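Local coordinates for BF1531-like N-terminal domain-containing protein (Bacteroides fragilis, PDB 3SLR) that is of unknown function but joins an FkbH-type N-terminal domain to a magnesium-binding phosphatase-like domain, and may hydrolyse ester bonds, at residues 23-28 with 49-54; 224-229 with 331-336. All blocks are in the same frame, centred on the assembly; numbering follows the deposited sequence.

Contact 1 (23-28 with 49-54); sequences LKVALL and YNIELW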
ATOM      1  N   LEU A  23       1.620  20.326   5.393  1.00 22.26           N
ATOM      2  CA  LEU A  23       1.673  19.331   6.464  1.00 21.36           C
ATOM      3  C   LEU A  23       3.090  19.279   7.005  1.00 21.09           C
ATOM      4  O   LEU A  23       4.050  19.289   6.235  1.00 21.91           O
ATOM      5  CB  LEU A  23       1.278  17.939   5.951  1.00 19.42           C
ATOM      6  CG  LEU A  23      -0.169  17.710   5.528  1.00 19.34           C
ATOM      7  CD1 LEU A  23      -0.321  16.325   4.907  1.00 21.91           C
ATOM      8  CD2 LEU A  23      -1.061  17.849   6.746  1.00 22.51           C
ATOM      9  N   LYS A  24       3.224  19.239   8.326  1.00 18.38           N
ATOM     10  CA  LYS A  24       4.541  19.137   8.941  1.00 20.15           C
ATOM     11  C   LYS A  24       4.825  17.675   9.254  1.00 20.05           C
ATOM     12  O   LYS A  24       4.107  17.059  10.040  1.00 18.64           O
ATOM     13  CB  LYS A  24       4.613  19.993  10.206  1.00 22.28           C
ATOM     14  CG  LYS A  24       4.596  21.488   9.908  1.00 27.45           C
ATOM     15  CD  LYS A  24       4.037  22.296  11.070  1.00 29.37           C
ATOM     16  CE  LYS A  24       4.950  22.266  12.256  1.00 29.50           C
ATOM     17  NZ  LYS A  24       4.358  23.004  13.411  1.00 33.08           N
ATOM     18  N   VAL A  25       5.870  17.139   8.628  1.00 16.54           N
ATOM     19  CA  VAL A  25       6.235  15.730   8.765  1.00 18.28           C
ATOM     20  C   VAL A  25       7.634  15.602   9.367  1.00 17.01           C
ATOM     21  O   VAL A  25       8.609  16.125   8.817  1.00 19.43           O
ATOM     22  CB  VAL A  25       6.217  15.030   7.397  1.00 16.61           C
ATOM     23  CG1 VAL A  25       6.661  13.558   7.529  1.00 15.54           C
ATOM     24  CG2 VAL A  25       4.829  15.122   6.771  1.00 19.35           C
ATOM     25  N   ALA A  26       7.727  14.930  10.511  1.00 16.41           N
ATOM     26  CA  ALA A  26       9.033  14.603  11.093  1.00 16.92           C
ATOM     27  C   ALA A  26       9.444  13.185  10.673  1.00 18.93           C
ATOM     28  O   ALA A  26       8.623  12.269  10.648  1.00 16.83           O
ATOM     29  CB  ALA A  26       8.978  14.700  12.608  1.00 18.14           C
ATOM     30  N   LEU A  27      10.715  13.017  10.338  1.00 15.24           N
ATOM     31  CA  LEU A  27      11.238  11.701   9.988  1.00 16.79           C
ATOM     32  C   LEU A  27      12.470  11.416  10.836  1.00 17.51           C
ATOM     33  O   LEU A  27      13.418  12.207  10.860  1.00 16.60           O
ATOM     34  CB  LEU A  27      11.608  11.662   8.507  1.00 15.18           C
ATOM     35  CG  LEU A  27      12.347  10.421   8.010  1.00 17.11           C
ATOM     36  CD1 LEU A  27      11.463   9.166   8.119  1.00 15.58           C
ATOM     37  CD2 LEU A  27      12.809  10.643   6.576  1.00 18.73           C
ATOM     38  N   LEU A  28      12.445  10.293  11.548  1.00 14.86           N
ATOM     39  CA  LEU A  28      13.556   9.902  12.413  1.00 14.14           C
ATOM     40  C   LEU A  28      13.884   8.431  12.166  1.00 16.06           C
ATOM     41  O   LEU A  28      13.003   7.575  12.242  1.00 17.93           O
ATOM     42  CB  LEU A  28      13.185  10.107  13.886  1.00 17.22           C
ATOM     43  CG  LEU A  28      12.614  11.470  14.294  1.00 16.70           C
ATOM     44  CD1 LEU A  28      11.102  11.487  14.098  1.00 17.87           C
ATOM     45  CD2 LEU A  28      12.940  11.773  15.739  1.00 19.16           C
ATOM     46  N   TYR A  49       0.199  17.765  -1.512  1.00 19.96           N
ATOM     47  CA  TYR A  49       0.499  18.283  -0.180  1.00 20.94           C
ATOM     48  C   TYR A  49       1.821  19.028  -0.183  1.00 24.92           C
ATOM     49  O   TYR A  49       2.807  18.556  -0.748  1.00 25.32           O
ATOM     50  CB  TYR A  49       0.548  17.156   0.851  1.00 21.96           C
ATOM     51  CG  TYR A  49      -0.745  16.386   0.959  1.00 22.46           C
ATOM     52  CD1 TYR A  49      -1.873  16.961   1.537  1.00 23.41           C
ATOM     53  CD2 TYR A  49      -0.839  15.083   0.484  1.00 21.67           C
ATOM     54  CE1 TYR A  49      -3.057  16.268   1.634  1.00 23.32           C
ATOM     55  CE2 TYR A  49      -2.025  14.377   0.576  1.00 24.90           C
ATOM     56  CZ  TYR A  49      -3.130  14.971   1.157  1.00 23.64           C
ATOM     57  OH  TYR A  49      -4.311  14.276   1.250  1.00 24.43           O
ATOM     58  N   ASN A  50       1.831  20.211   0.423  1.00 24.30           N
ATOM     59  CA  ASN A  50       3.076  20.924   0.654  1.00 28.71           C
ATOM     60  C   ASN A  50       3.711  20.385   1.926  1.00 24.40           C
ATOM     61  O   ASN A  50       3.361  20.802   3.028  1.00 22.60           O
ATOM     62  CB  ASN A  50       2.820  22.425   0.777  1.00 28.07           C
ATOM     63  CG  ASN A  50       4.101  23.225   0.942  1.00 32.04           C
ATOM     64  OD1 ASN A  50       4.065  24.433   1.178  1.00 40.29           O
ATOM     65  ND2 ASN A  50       5.240  22.559   0.802  1.00 30.80           N
ATOM     66  N   ILE A  51       4.624  19.429   1.769  1.00 22.91           N
ATOM     67  CA  ILE A  51       5.248  18.772   2.904  1.00 20.63           C
ATOM     68  C   ILE A  51       6.445  19.538   3.449  1.00 21.22           C
ATOM     69  O   ILE A  51       7.439  19.724   2.750  1.00 24.88           O
ATOM     70  CB  ILE A  51       5.742  17.370   2.511  1.00 20.01           C
ATOM     71  CG1 ILE A  51       4.578  16.535   1.978  1.00 23.76           C
ATOM     72  CG2 ILE A  51       6.466  16.706   3.692  1.00 21.24           C
ATOM     73  CD1 ILE A  51       3.491  16.296   2.993  1.00 24.39           C
ATOM     74  N   GLU A  52       6.347  19.990   4.695  1.00 21.15           N
ATOM     75  CA  GLU A  52       7.503  20.551   5.377  1.00 22.35           C
ATOM     76  C   GLU A  52       8.148  19.413   6.150  1.00 22.67           C
ATOM     77  O   GLU A  52       7.604  18.938   7.151  1.00 21.99           O
ATOM     78  CB  GLU A  52       7.111  21.693   6.325  1.00 21.38           C
ATOM     79  CG  GLU A  52       8.316  22.302   7.056  1.00 25.16           C
ATOM     80  CD  GLU A  52       7.938  23.365   8.085  1.00 29.98           C
ATOM     81  OE1 GLU A  52       8.832  23.798   8.853  1.00 31.47           O
ATOM     82  OE2 GLU A  52       6.762  23.776   8.127  1.00 28.25           O
ATOM     83  N   LEU A  53       9.307  18.968   5.685  1.00 20.41           N
ATOM     84  CA  LEU A  53       9.910  17.757   6.241  1.00 24.12           C
ATOM     85  C   LEU A  53      11.116  18.034   7.132  1.00 25.45           C
ATOM     86  O   LEU A  53      12.155  18.506   6.663  1.00 29.04           O
ATOM     87  CB  LEU A  53      10.276  16.798   5.116  1.00 21.46           C
ATOM     88  CG  LEU A  53      10.404  15.335   5.555  1.00 20.43           C
ATOM     89  CD1 LEU A  53       9.862  14.422   4.490  1.00 25.21           C
ATOM     90  CD2 LEU A  53      11.854  15.013   5.904  1.00 19.61           C
ATOM     91  N   TRP A  54      10.961  17.760   8.427  1.00 20.81           N
ATOM     92  CA  TRP A  54      12.069  17.849   9.373  1.00 20.13           C
ATOM     93  C   TRP A  54      12.683  16.460   9.565  1.00 19.97           C
ATOM     94  O   TRP A  54      11.976  15.491   9.810  1.00 20.79           O
ATOM     95  CB  TRP A  54      11.603  18.396  10.723  1.00 18.65           C
ATOM     96  CG  TRP A  54      12.681  18.432  11.763  1.00 20.11           C
ATOM     97  CD1 TRP A  54      13.601  19.430  11.963  1.00 27.20           C
ATOM     98  CD2 TRP A  54      12.958  17.431  12.757  1.00 18.78           C
ATOM     99  NE1 TRP A  54      14.427  19.107  13.012  1.00 25.45           N
ATOM    100  CE2 TRP A  54      14.055  17.888  13.515  1.00 20.93           C
ATOM    101  CE3 TRP A  54      12.385  16.194  13.078  1.00 21.23           C
ATOM    102  CZ2 TRP A  54      14.589  17.153  14.574  1.00 21.12           C
ATOM    103  CZ3 TRP A  54      12.917  15.465  14.133  1.00 21.08           C
ATOM    104  CH2 TRP A  54      14.010  15.945  14.864  1.00 22.84           C
TER
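The W54 indole has the methyl of A26 at its edge, near the ring plane (CB to CE3 3.7 Å), while L28 CG approaches CZ3 obliquely, at 4.0 Å. These residues sit on the two parallel strands of a beta-alpha-beta unit, 22-29 and 50-55, connected through helix 34-46 in the FkbH N-terminal domain. Outside the pair, the ring of F75 meets the indole with planes about 25° apart. At the other end of the contact, L23 CD1 makes an off-centre CH-pi contact with the Y49 ring, 4.2 Å from its centroid. Five backbone bonds stitch the strands together; V25 gives its N-H to E52 O and takes one at its own O from W54. The face carrying L23, V25, I51 and L53 is apolar and turns toward helix 34-46, where L53 packs on A37 and I40. Here V25 CG2 rests on I51 CG2 at 3.8 Å; I51 CG1 stands beside the backbone N (chi1 -58°), and the second bend at chi2 (-62°) brings CD1 to 4.0 Å from L23 CB. On the W54 face, K24 and E52 lie side by side and point the same way, but their charges do not meet: NZ turns off to a weak hydrogen bond with E76 O, and it is K24 CG that approaches E52 OE2, at 3.6 Å.

Contact 2 (224-229 with 331-336); sequences CLILDL and MVFLDD. With MG (magnesium ion), chain B; MG (magnesium ion), chain C.
C224-L227 and M331-L334 run parallel with their axes 21° apart, joined by four backbone hydrogen bonds, the last of which, D228 N to L334 O at 2.9 Å, is nearly straight and carries the pairing past the strand ends. On one face, L225 CD1 wedges against L334 CD1 (3.6 Å) and V332 CG1, with L227 alongside L334; helix 255-270 closes over this layer through V265, L268 and F261. On the other, I226 sends CG2 to F333 CD1 and CD1 to the selenium of M331, under helix 313-324. Past the strand ends D228, D335 and D336 gather round the metal site. The D228 carboxylate straddles two magnesium ions, its CG held opposite the backbone N by chi1 172°: OD2 binds one at 2.2 Å and OD1 the other at 2.4 Å. D336 OD1 joins the first ion at 2.1 Å, which brings it 3.0 Å from D228 OD2, a closeness the shared metal probably makes tolerable. D230 O and three waters complete that ion's six ligands, and water 3 bridges to the second. D335 acts in the second shell: OD1 accepts a hydrogen bond from water 1, while OD2 is salt-bridged to K313. T232 OG1 is hydrogen-bonded to D228 OD2. Acidic loops at the C-terminal ends of adjacent parallel strands, with a DxDxT sequence starting at D228, are consistent with a HAD-type phosphatase site.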
ATOM      1  N   CYS A 224     -14.379   3.273  -4.510  1.00 15.57           N
ATOM      2  CA  CYS A 224     -15.122   2.583  -5.559  1.00 15.53           C
ATOM      3  C   CYS A 224     -14.205   1.961  -6.603  1.00 17.00           C
ATOM      4  O   CYS A 224     -13.235   2.582  -7.038  1.00 17.54           O
ATOM      5  CB  CYS A 224     -16.090   3.565  -6.233  1.00 18.48           C
ATOM      6  SG  CYS A 224     -16.917   2.966  -7.730  1.00 21.59           S
ATOM      7  N   LEU A 225     -14.526   0.725  -6.986  1.00 17.83           N
ATOM      8  CA  LEU A 225     -13.828   0.010  -8.048  1.00 14.39           C
ATOM      9  C   LEU A 225     -14.806  -0.254  -9.202  1.00 15.80           C
ATOM     10  O   LEU A 225     -15.868  -0.836  -8.996  1.00 15.61           O
ATOM     11  CB  LEU A 225     -13.272  -1.319  -7.514  1.00 16.96           C
ATOM     12  CG  LEU A 225     -12.606  -2.239  -8.544  1.00 16.40           C
ATOM     13  CD1 LEU A 225     -11.380  -1.563  -9.145  1.00 16.25           C
ATOM     14  CD2 LEU A 225     -12.217  -3.602  -7.953  1.00 16.10           C
ATOM     15  N   ILE A 226     -14.446   0.200 -10.405  1.00 15.80           N
ATOM     16  CA  ILE A 226     -15.262   0.006 -11.604  1.00 14.04           C
ATOM     17  C   ILE A 226     -14.594  -1.032 -12.483  1.00 16.63           C
ATOM     18  O   ILE A 226     -13.415  -0.906 -12.811  1.00 16.39           O
ATOM     19  CB  ILE A 226     -15.398   1.312 -12.413  1.00 16.01           C
ATOM     20  CG1 ILE A 226     -15.981   2.407 -11.536  1.00 19.03           C
ATOM     21  CG2 ILE A 226     -16.262   1.087 -13.674  1.00 14.57           C
ATOM     22  CD1 ILE A 226     -15.818   3.805 -12.136  1.00 20.20           C
ATOM     23  N   LEU A 227     -15.355  -2.056 -12.862  1.00 15.43           N
ATOM     24  CA  LEU A 227     -14.805  -3.199 -13.583  1.00 16.76           C
ATOM     25  C   LEU A 227     -15.347  -3.336 -14.998  1.00 13.67           C
ATOM     26  O   LEU A 227     -16.548  -3.292 -15.217  1.00 15.62           O
ATOM     27  CB  LEU A 227     -15.138  -4.489 -12.831  1.00 16.19           C
ATOM     28  CG  LEU A 227     -14.585  -4.587 -11.408  1.00 20.14           C
ATOM     29  CD1 LEU A 227     -15.307  -5.683 -10.624  1.00 21.37           C
ATOM     30  CD2 LEU A 227     -13.075  -4.816 -11.432  1.00 20.35           C
ATOM     31  N   ASP A 228     -14.453  -3.538 -15.952  1.00 16.05           N
ATOM     32  CA  ASP A 228     -14.854  -4.083 -17.235  1.00 16.95           C
ATOM     33  C   ASP A 228     -15.183  -5.572 -17.009  1.00 17.20           C
ATOM     34  O   ASP A 228     -14.828  -6.131 -15.978  1.00 16.15           O
ATOM     35  CB  ASP A 228     -13.716  -3.901 -18.238  1.00 18.39           C
ATOM     36  CG  ASP A 228     -13.972  -4.614 -19.541  1.00 19.72           C
ATOM     37  OD1 ASP A 228     -14.938  -4.237 -20.240  1.00 19.56           O
ATOM     38  OD2 ASP A 228     -13.205  -5.545 -19.859  1.00 20.65           O
ATOM     39  N   LEU A 229     -15.884  -6.206 -17.943  1.00 14.21           N
ATOM     40  CA  LEU A 229     -16.220  -7.622 -17.789  1.00 17.99           C
ATOM     41  C   LEU A 229     -15.319  -8.524 -18.638  1.00 17.67           C
ATOM     42  O   LEU A 229     -14.476  -9.249 -18.106  1.00 17.04           O
ATOM     43  CB  LEU A 229     -17.701  -7.866 -18.113  1.00 17.37           C
ATOM     44  CG  LEU A 229     -18.736  -7.204 -17.192  1.00 17.82           C
ATOM     45  CD1 LEU A 229     -20.169  -7.456 -17.690  1.00 16.82           C
ATOM     46  CD2 LEU A 229     -18.575  -7.661 -15.737  1.00 14.86           C
HETATM   47  N   MSE A 331     -12.245   6.977  -7.342  1.00 15.48           N
HETATM   48  CA  MSE A 331     -12.574   5.819  -8.192  1.00 15.14           C
HETATM   49  C   MSE A 331     -11.369   5.167  -8.839  1.00 16.11           C
HETATM   50  O   MSE A 331     -10.408   5.844  -9.218  1.00 16.96           O
HETATM   51  CB  MSE A 331     -13.546   6.234  -9.297  1.00 16.84           C
HETATM   52  CG  MSE A 331     -14.903   6.609  -8.791  1.00 17.83           C
HETATM   53 SE   MSE A 331     -16.033   7.383 -10.195  1.00 27.42          SE
HETATM   54  CE  MSE A 331     -17.703   7.001  -9.282  1.00 29.59           C
ATOM     55  N   VAL A 332     -11.446   3.842  -8.969  1.00 15.19           N
ATOM     56  CA  VAL A 332     -10.452   3.047  -9.678  1.00 14.45           C
ATOM     57  C   VAL A 332     -11.171   2.303 -10.805  1.00 14.39           C
ATOM     58  O   VAL A 332     -12.211   1.713 -10.585  1.00 16.22           O
ATOM     59  CB  VAL A 332      -9.810   2.007  -8.749  1.00 16.30           C
ATOM     60  CG1 VAL A 332      -8.814   1.150  -9.511  1.00 15.09           C
ATOM     61  CG2 VAL A 332      -9.123   2.683  -7.579  1.00 14.81           C
ATOM     62  N   PHE A 333     -10.619   2.350 -12.010  1.00 13.69           N
ATOM     63  CA  PHE A 333     -11.215   1.677 -13.161  1.00 15.26           C
ATOM     64  C   PHE A 333     -10.260   0.639 -13.740  1.00 14.72           C
ATOM     65  O   PHE A 333      -9.130   0.973 -14.106  1.00 14.53           O
ATOM     66  CB  PHE A 333     -11.585   2.726 -14.223  1.00 16.65           C
ATOM     67  CG  PHE A 333     -12.024   2.143 -15.551  1.00 16.27           C
ATOM     68  CD1 PHE A 333     -13.118   1.295 -15.630  1.00 18.10           C
ATOM     69  CD2 PHE A 333     -11.361   2.494 -16.723  1.00 16.46           C
ATOM     70  CE1 PHE A 333     -13.532   0.783 -16.855  1.00 17.53           C
ATOM     71  CE2 PHE A 333     -11.771   1.985 -17.948  1.00 17.69           C
ATOM     72  CZ  PHE A 333     -12.850   1.133 -18.015  1.00 17.59           C
ATOM     73  N   LEU A 334     -10.723  -0.610 -13.811  1.00 14.25           N
ATOM     74  CA  LEU A 334      -9.940  -1.725 -14.356  1.00 17.12           C
ATOM     75  C   LEU A 334     -10.512  -2.242 -15.674  1.00 14.84           C
ATOM     76  O   LEU A 334     -11.665  -2.672 -15.734  1.00 16.29           O
ATOM     77  CB  LEU A 334      -9.874  -2.872 -13.349  1.00 16.14           C
ATOM     78  CG  LEU A 334      -9.203  -2.545 -12.009  1.00 15.06           C
ATOM     79  CD1 LEU A 334      -9.263  -3.773 -11.096  1.00 17.85           C
ATOM     80  CD2 LEU A 334      -7.771  -2.109 -12.219  1.00 16.34           C
ATOM     81  N   ASP A 335      -9.687  -2.214 -16.719  1.00 16.71           N
ATOM     82  CA  ASP A 335     -10.098  -2.633 -18.056  1.00 15.59           C
ATOM     83  C   ASP A 335      -8.881  -3.202 -18.792  1.00 16.08           C
ATOM     84  O   ASP A 335      -7.806  -2.612 -18.776  1.00 17.94           O
ATOM     85  CB  ASP A 335     -10.698  -1.429 -18.811  1.00 15.33           C
ATOM     86  CG  ASP A 335     -11.478  -1.836 -20.049  1.00 21.10           C
ATOM     87  OD1 ASP A 335     -10.986  -2.704 -20.808  1.00 21.71           O
ATOM     88  OD2 ASP A 335     -12.581  -1.276 -20.269  1.00 19.53           O
ATOM     89  N   ASP A 336      -9.041  -4.371 -19.406  1.00 17.23           N
ATOM     90  CA  ASP A 336      -7.939  -5.059 -20.078  1.00 19.73           C
ATOM     91  C   ASP A 336      -7.582  -4.403 -21.412  1.00 20.09           C
ATOM     92  O   ASP A 336      -6.535  -4.682 -21.982  1.00 20.04           O
ATOM     93  CB  ASP A 336      -8.328  -6.522 -20.348  1.00 17.59           C
ATOM     94  CG  ASP A 336      -9.410  -6.627 -21.386  1.00 22.23           C
ATOM     95  OD1 ASP A 336     -10.520  -6.175 -21.072  1.00 20.48           O
ATOM     96  OD2 ASP A 336      -9.160  -7.102 -22.522  1.00 23.42           O
TER
HETATM   97 MG    MG B 388     -12.462  -6.173 -21.856  1.00 25.95          MG
HETATM   98 MG    MG C 389     -15.945  -5.395 -22.125  1.00 14.08          MG
HETATM   99  O   HOH W   1     -12.410  -3.898 -22.539  1.00 26.31           O
HETATM  100  O   HOH W   2     -11.330  -6.922 -23.910  1.00 27.51           O
HETATM  101  O   HOH W   3     -14.126  -6.010 -23.281  1.00 26.19           O
HETATM  102  O   HOH W   4     -16.772  -6.317 -24.042  1.00 30.75           O
HETATM  103  O   HOH W   5     -15.981  -3.254 -22.618  1.00 23.17           O

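Overall arrangement
The two contacts belong to separate parallel sheets in separate domains, and both strands of 23-28/49-54 precede 224-229 in the sequence. Their centres lie 33 Å apart, their nearest atoms about 14 Å. Contact 1 pairs an outermost strand, 50-55, with its neighbour in the five-stranded sheet of the FkbH domain, away from the metal. Contact 2 pairs 224-227 with the outermost strand 331-334 of a four-stranded sheet, bringing together metal ligands over 100 residues apart in sequence. Q218, just after helix 203-217, touches L23 and Y49 of contact 1 shortly before the chain enters strand 224-227 of the phosphatase-like domain. The magnesium site belongs to this second sheet, so the pairing in contact 1 takes no direct part in it.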